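Side-chain contacts in choline dehydrogenase and related flavoproteins (Aspergillus oryzae, PDB 3Q9T), which oxidises formate as a formate oxidase of the glucose-methanol-choline oxidoreductase family, carrying 8-formyl-FAD at its catalytic site: residues Thr402-His407 and His416-Val421; Tyr485-Pro490 and Leu502-Thr507. All coordinates share one frame; numbering follows the deposited sequence.

Contact 1: residues Thr402-His407 and His416-Val421; sequences TAFQWH and HLTVVV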
loop_
_atom_site.group_PDB
_atom_site.type_symbol
_atom_site.label_atom_id
_atom_site.label_comp_id
_atom_site.label_asym_id
_atom_site.label_seq_id
_atom_site.Cartn_x
_atom_site.Cartn_y
_atom_site.Cartn_z
ATOM N N THR A 402 15.742 -3.848 -10.928
ATOM C CA THR A 402 14.514 -3.082 -10.732
ATOM C C THR A 402 13.391 -3.987 -10.290
ATOM O O THR A 402 12.533 -3.552 -9.542
ATOM C CB THR A 402 14.053 -2.367 -12.012
ATOM O OG1 THR A 402 14.105 -3.292 -13.105
ATOM C CG2 THR A 402 14.959 -1.170 -12.314
ATOM N N ALA A 403 13.392 -5.237 -10.763
ATOM C CA ALA A 403 12.332 -6.187 -10.410
ATOM C C ALA A 403 12.284 -6.490 -8.916
ATOM O O ALA A 403 11.296 -7.036 -8.422
ATOM C CB ALA A 403 12.477 -7.489 -11.203
ATOM N N PHE A 404 13.354 -6.151 -8.201
ATOM C CA PHE A 404 13.453 -6.482 -6.781
ATOM C C PHE A 404 13.629 -5.259 -5.889
ATOM O O PHE A 404 14.084 -5.382 -4.761
ATOM C CB PHE A 404 14.612 -7.441 -6.549
ATOM C CG PHE A 404 14.459 -8.754 -7.253
ATOM C CD1 PHE A 404 13.608 -9.725 -6.749
ATOM C CD2 PHE A 404 15.167 -9.020 -8.422
ATOM C CE1 PHE A 404 13.465 -10.939 -7.385
ATOM C CE2 PHE A 404 15.033 -10.260 -9.066
ATOM C CZ PHE A 404 14.176 -11.211 -8.536
ATOM N N GLN A 405 13.274 -4.087 -6.407
ATOM C CA GLN A 405 13.452 -2.818 -5.703
ATOM C C GLN A 405 12.309 -1.917 -6.132
ATOM O O GLN A 405 12.484 -0.981 -6.917
ATOM C CB GLN A 405 14.779 -2.156 -6.081
ATOM C CG GLN A 405 16.017 -2.853 -5.565
ATOM C CD GLN A 405 16.210 -2.703 -4.069
ATOM O OE1 GLN A 405 16.960 -1.843 -3.629
ATOM N NE2 GLN A 405 15.551 -3.550 -3.284
ATOM N N TRP A 406 11.129 -2.219 -5.624
ATOM C CA TRP A 406 9.910 -1.643 -6.173
ATOM C C TRP A 406 9.734 -0.176 -5.789
ATOM O O TRP A 406 8.992 0.544 -6.441
ATOM C CB TRP A 406 8.699 -2.454 -5.717
ATOM C CG TRP A 406 8.603 -3.805 -6.327
ATOM C CD1 TRP A 406 9.451 -4.364 -7.246
ATOM C CD2 TRP A 406 7.588 -4.774 -6.078
ATOM N NE1 TRP A 406 9.023 -5.621 -7.577
ATOM C CE2 TRP A 406 7.882 -5.898 -6.875
ATOM C CE3 TRP A 406 6.454 -4.799 -5.259
ATOM C CZ2 TRP A 406 7.088 -7.034 -6.876
ATOM C CZ3 TRP A 406 5.668 -5.931 -5.260
ATOM C CH2 TRP A 406 5.987 -7.031 -6.070
ATOM N N HIS A 407 10.405 0.280 -4.733
ATOM C CA HIS A 407 10.183 1.666 -4.307
ATOM C C HIS A 407 11.402 2.559 -4.328
ATOM O O HIS A 407 11.296 3.720 -3.967
ATOM C CB HIS A 407 9.491 1.728 -2.937
ATOM C CG HIS A 407 8.092 1.200 -2.962
ATOM N ND1 HIS A 407 7.015 1.960 -3.365
ATOM C CD2 HIS A 407 7.598 -0.031 -2.680
ATOM C CE1 HIS A 407 5.915 1.230 -3.302
ATOM N NE2 HIS A 407 6.242 0.016 -2.897
ATOM N N HIS A 416 26.387 -2.810 -8.734
ATOM C CA HIS A 416 25.665 -3.288 -7.565
ATOM C C HIS A 416 25.484 -4.793 -7.556
ATOM O O HIS A 416 25.637 -5.457 -8.577
ATOM C CB HIS A 416 24.313 -2.592 -7.490
ATOM C CG HIS A 416 24.423 -1.101 -7.418
ATOM N ND1 HIS A 416 24.693 -0.324 -8.525
ATOM C CD2 HIS A 416 24.353 -0.251 -6.365
ATOM C CE1 HIS A 416 24.759 0.945 -8.160
ATOM N NE2 HIS A 416 24.555 1.017 -6.856
ATOM N N LEU A 417 25.180 -5.323 -6.381
ATOM C CA LEU A 417 24.694 -6.681 -6.245
ATOM C C LEU A 417 23.272 -6.583 -5.688
ATOM O O LEU A 417 23.014 -5.799 -4.782
ATOM C CB LEU A 417 25.598 -7.465 -5.295
ATOM C CG LEU A 417 25.045 -8.751 -4.669
ATOM C CD1 LEU A 417 24.935 -9.876 -5.688
ATOM C CD2 LEU A 417 25.922 -9.180 -3.508
ATOM N N THR A 418 22.344 -7.354 -6.237
ATOM C CA THR A 418 21.004 -7.434 -5.663
ATOM C C THR A 418 20.790 -8.825 -5.061
ATOM O O THR A 418 20.716 -9.814 -5.790
ATOM C CB THR A 418 19.902 -7.155 -6.711
ATOM O OG1 THR A 418 20.116 -5.876 -7.324
ATOM C CG2 THR A 418 18.513 -7.182 -6.058
ATOM N N VAL A 419 20.714 -8.899 -3.735
ATOM C CA VAL A 419 20.515 -10.173 -3.053
ATOM C C VAL A 419 19.033 -10.374 -2.789
ATOM O O VAL A 419 18.401 -9.575 -2.094
ATOM C CB VAL A 419 21.243 -10.227 -1.681
ATOM C CG1 VAL A 419 20.933 -11.530 -0.965
ATOM C CG2 VAL A 419 22.732 -10.057 -1.850
ATOM N N VAL A 420 18.469 -11.438 -3.344
ATOM C CA VAL A 420 17.071 -11.735 -3.107
ATOM C C VAL A 420 16.961 -12.734 -1.945
ATOM O O VAL A 420 17.342 -13.900 -2.074
ATOM C CB VAL A 420 16.387 -12.274 -4.386
ATOM C CG1 VAL A 420 14.914 -12.451 -4.153
ATOM C CG2 VAL A 420 16.616 -11.318 -5.553
ATOM N N VAL A 421 16.482 -12.263 -0.801
ATOM C CA VAL A 421 16.305 -13.147 0.348
ATOM C C VAL A 421 14.882 -13.715 0.325
ATOM O O VAL A 421 13.891 -13.060 0.691
ATOM C CB VAL A 421 16.674 -12.457 1.685
ATOM C CG1 VAL A 421 16.699 -13.464 2.816
ATOM C CG2 VAL A 421 18.035 -11.817 1.569
#

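Contact 2: residues Tyr485-Pro490 and Leu502-Thr507; sequences YPWEMP and LDRCQT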
loop_
_atom_site.group_PDB
_atom_site.type_symbol
_atom_site.label_atom_id
_atom_site.label_comp_id
_atom_site.label_asym_id
_atom_site.label_seq_id
_atom_site.Cartn_x
_atom_site.Cartn_y
_atom_site.Cartn_z
ATOM N N TYR A 485 22.500 0.159 -0.341
ATOM C CA TYR A 485 21.583 1.038 -1.035
ATOM C C TYR A 485 20.178 0.618 -0.651
ATOM O O TYR A 485 19.886 -0.572 -0.607
ATOM C CB TYR A 485 21.785 0.920 -2.537
ATOM C CG TYR A 485 20.860 1.805 -3.326
ATOM C CD1 TYR A 485 21.156 3.147 -3.534
ATOM C CD2 TYR A 485 19.683 1.301 -3.860
ATOM C CE1 TYR A 485 20.302 3.956 -4.250
ATOM C CE2 TYR A 485 18.826 2.099 -4.579
ATOM C CZ TYR A 485 19.139 3.425 -4.775
ATOM O OH TYR A 485 18.267 4.215 -5.492
ATOM N N PRO A 486 19.297 1.587 -0.362
ATOM C CA PRO A 486 19.519 3.037 -0.378
ATOM C C PRO A 486 19.863 3.622 0.990
ATOM O O PRO A 486 20.089 4.827 1.081
ATOM C CB PRO A 486 18.162 3.575 -0.813
ATOM C CG PRO A 486 17.195 2.625 -0.159
ATOM C CD PRO A 486 17.870 1.259 -0.200
ATOM N N TRP A 487 19.853 2.802 2.033
ATOM C CA TRP A 487 20.308 3.213 3.362
ATOM C C TRP A 487 20.644 1.930 4.077
ATOM O O TRP A 487 20.581 0.869 3.467
ATOM C CB TRP A 487 19.224 3.989 4.122
ATOM C CG TRP A 487 17.885 3.336 4.061
ATOM C CD1 TRP A 487 17.506 2.189 4.688
ATOM C CD2 TRP A 487 16.744 3.791 3.329
ATOM N NE1 TRP A 487 16.199 1.899 4.389
ATOM C CE2 TRP A 487 15.707 2.866 3.559
ATOM C CE3 TRP A 487 16.500 4.884 2.500
ATOM C CZ2 TRP A 487 14.431 3.002 2.981
ATOM C CZ3 TRP A 487 15.239 5.020 1.931
ATOM C CH2 TRP A 487 14.221 4.082 2.178
ATOM N N GLU A 488 20.995 2.017 5.356
ATOM C CA GLU A 488 21.486 0.864 6.093
ATOM C C GLU A 488 20.353 -0.034 6.558
ATOM O O GLU A 488 19.335 0.450 7.055
ATOM C CB GLU A 488 22.278 1.308 7.324
ATOM C CG GLU A 488 23.465 2.199 7.032
ATOM C CD GLU A 488 23.788 3.117 8.208
ATOM O OE1 GLU A 488 24.521 2.676 9.129
ATOM O OE2 GLU A 488 23.291 4.273 8.213
ATOM N N MET A 489 20.554 -1.340 6.404
ATOM C CA MET A 489 19.643 -2.344 6.926
ATOM C C MET A 489 19.773 -2.328 8.447
ATOM O O MET A 489 20.857 -2.520 8.979
ATOM C CB MET A 489 19.969 -3.732 6.335
ATOM C CG MET A 489 18.975 -4.834 6.724
ATOM S SD MET A 489 17.361 -4.653 5.920
ATOM C CE MET A 489 17.845 -5.063 4.248
ATOM N N PRO A 490 18.663 -2.077 9.155
ATOM C CA PRO A 490 18.714 -1.845 10.608
ATOM C C PRO A 490 18.903 -3.127 11.419
ATOM O O PRO A 490 18.152 -3.384 12.362
ATOM C CB PRO A 490 17.334 -1.245 10.898
ATOM C CG PRO A 490 16.439 -1.896 9.862
ATOM C CD PRO A 490 17.292 -1.968 8.617
ATOM N N LEU A 502 8.490 -6.011 6.751
ATOM C CA LEU A 502 7.145 -5.789 6.246
ATOM C C LEU A 502 7.123 -4.752 5.127
ATOM O O LEU A 502 6.400 -4.901 4.139
ATOM C CB LEU A 502 6.179 -5.390 7.368
ATOM C CG LEU A 502 6.038 -6.395 8.517
ATOM C CD1 LEU A 502 5.135 -5.838 9.582
ATOM C CD2 LEU A 502 5.525 -7.756 8.025
ATOM N N ASP A 503 7.903 -3.700 5.279
ATOM C CA ASP A 503 7.791 -2.569 4.371
ATOM C C ASP A 503 8.604 -2.746 3.098
ATOM O O ASP A 503 8.391 -2.041 2.110
ATOM C CB ASP A 503 8.180 -1.262 5.070
ATOM C CG ASP A 503 7.597 -0.056 4.381
ATOM O OD1 ASP A 503 6.398 -0.106 4.022
ATOM O OD2 ASP A 503 8.332 0.927 4.175
ATOM N N ARG A 504 9.534 -3.688 3.117
ATOM C CA ARG A 504 10.443 -3.849 1.997
ATOM C C ARG A 504 10.267 -5.167 1.264
ATOM O O ARG A 504 10.919 -5.410 0.235
ATOM C CB ARG A 504 11.872 -3.784 2.500
ATOM C CG ARG A 504 12.366 -2.407 2.764
ATOM C CD ARG A 504 13.729 -2.298 2.151
ATOM N NE ARG A 504 14.705 -2.114 3.186
ATOM C CZ ARG A 504 16.013 -2.076 2.986
ATOM N NH1 ARG A 504 16.518 -2.264 1.773
ATOM N NH2 ARG A 504 16.811 -1.874 4.027
ATOM N N CYS A 505 9.421 -6.034 1.807
ATOM C CA CYS A 505 9.254 -7.354 1.225
ATOM C C CYS A 505 8.414 -7.253 -0.046
ATOM O O CYS A 505 7.719 -6.260 -0.261
ATOM C CB CYS A 505 8.572 -8.290 2.220
ATOM S SG CYS A 505 6.806 -7.962 2.415
ATOM N N GLN A 506 8.490 -8.286 -0.881
ATOM C CA GLN A 506 7.662 -8.378 -2.082
ATOM C C GLN A 506 7.433 -9.844 -2.355
ATOM O O GLN A 506 8.048 -10.700 -1.716
ATOM C CB GLN A 506 8.371 -7.756 -3.303
ATOM C CG GLN A 506 9.700 -8.412 -3.615
ATOM C CD GLN A 506 10.298 -7.925 -4.911
ATOM O OE1 GLN A 506 10.872 -6.826 -4.981
ATOM N NE2 GLN A 506 10.150 -8.730 -5.962
ATOM N N THR A 507 6.565 -10.134 -3.318
ATOM C CA THR A 507 6.434 -11.490 -3.838
ATOM C C THR A 507 7.756 -11.935 -4.448
ATOM O O THR A 507 8.433 -11.148 -5.109
ATOM C CB THR A 507 5.342 -11.572 -4.932
ATOM O OG1 THR A 507 5.275 -12.910 -5.438
ATOM C CG2 THR A 507 5.658 -10.617 -6.092
HETATM O O HOH W 1 14.899 -0.199 5.959
HETATM O O HOH W 2 19.530 -1.534 3.084
#

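Contact 1: residues Thr402-His407 and His416-Val421
Val420 sets one methyl, CG2, over the middle of the Phe404 ring. The methyl carbon lies 3.5 Å from the ring centroid and 9° off the ring normal, which makes this a CH-pi contact on the face. Its distances to the ring atoms bear this out: CG2 of Val420 is 3.6 Å from CD1 of Phe404 and 4.0 Å from CE2 of Phe404, so the methyl sits almost evenly above all six carbons. The two side chains cross at about a right angle. Val420 CG1, anti to the backbone N (chi1 -175°), reaches the CD1-CE1 side of the ring, and CG2 is left to cover the centre. Thr418, two residues earlier on the same side of the strand, meets the root of the phenylalanine: its CG2 is 3.9 Å from CB of Phe404 and approaches the ring obliquely. The threonine turns its polar branch to other partners, OG1 being hydrogen-bonded to Met399 O and Gly401 N. Gln405 folds back over the backbone to give a bond from its NE2 to Phe404 O (2.8 Å, N-H...O 166°). Pro311 of strand 308-316 and the FAD-binding Tyr98 also pack on Phe404. The contact thus seats a loop aromatic on alternate residues of a beta-sheet strand, beside the flavin pocket of a GMC oxidoreductase.

Contact 2: residues Tyr485-Pro490 and Leu502-Thr507
Arg504 pushes its guanidinium between Met489 and Trp487, and it accounts for more than half of the 189 Å² buried here. Met489 CE lies over one face of the group, 3.4 Å from Arg504 NH2, and the sulfur follows closely, with SD of Met489 also 3.4 Å from NH2 of Arg504. The methionine chain is bent at chi2 and chi3 (71° and 70°), which curls the thioether back against the guanidinium while other residues, Phe312 and Tyr468 among them, pack on the same side chain. Over the opposite face comes the indole nitrogen: NE1 of Trp487 is 3.8 Å from NH2 of Arg504. The indole and guanidinium planes stand 66° apart, so the pair is not a parallel stack.

Arg504 is the last helical residue of 494-504, and its side chain reaches from this helix end to the loop that follows strand 481-485, within the C-terminal GMC oxidoreductase region. No direct hydrogen bond joins the two segments; two waters do that work. Water 1 lies in the indole plane and accepts from Trp487 NE1 at 2.9 Å and from Arg504 NH2 at 3.2 Å. Water 2, in the guanidinium plane, accepts from Arg504 NH2 at 2.9 Å and donates to Trp487 O at 2.7 Å. NH2 is therefore held by two waters as well as flanked on both faces, which should restrict rotation of the group.

Pro486, preceded by a cis peptide bond, lays its CG 3.5 Å above the plane of the Trp487 ring, offset toward the rim. Phe408 meets the same indole edge-to-face, and Pro409 of the second subunit packs against it.

Overall arrangement
Contacts 1 and 2 lie with their centres 9 Å apart, and both reach the same mixed sheet, whose strand 308-316 pairs with 415-423, 481-485 and 506-507. They meet directly through Gln506 and Thr507: NE2 of Gln506 is 3.2 Å from Ala403 O, a probable hydrogen bond, while CH2 of Trp406 packs 3.6 Å from CG2 of Thr507. Contact 1 is the one beside the cofactor, with the Phe404 side chain about 7 Å from the bound 8-formyl-FAD; contact 2 lies nearer the surface, away from the FAD-binding residues. Both touch the second subunit, where His407 ND1 hydrogen-bonds to Asp503 OD2 of the other chain, joining 402-407 to 502-507 across the dimer.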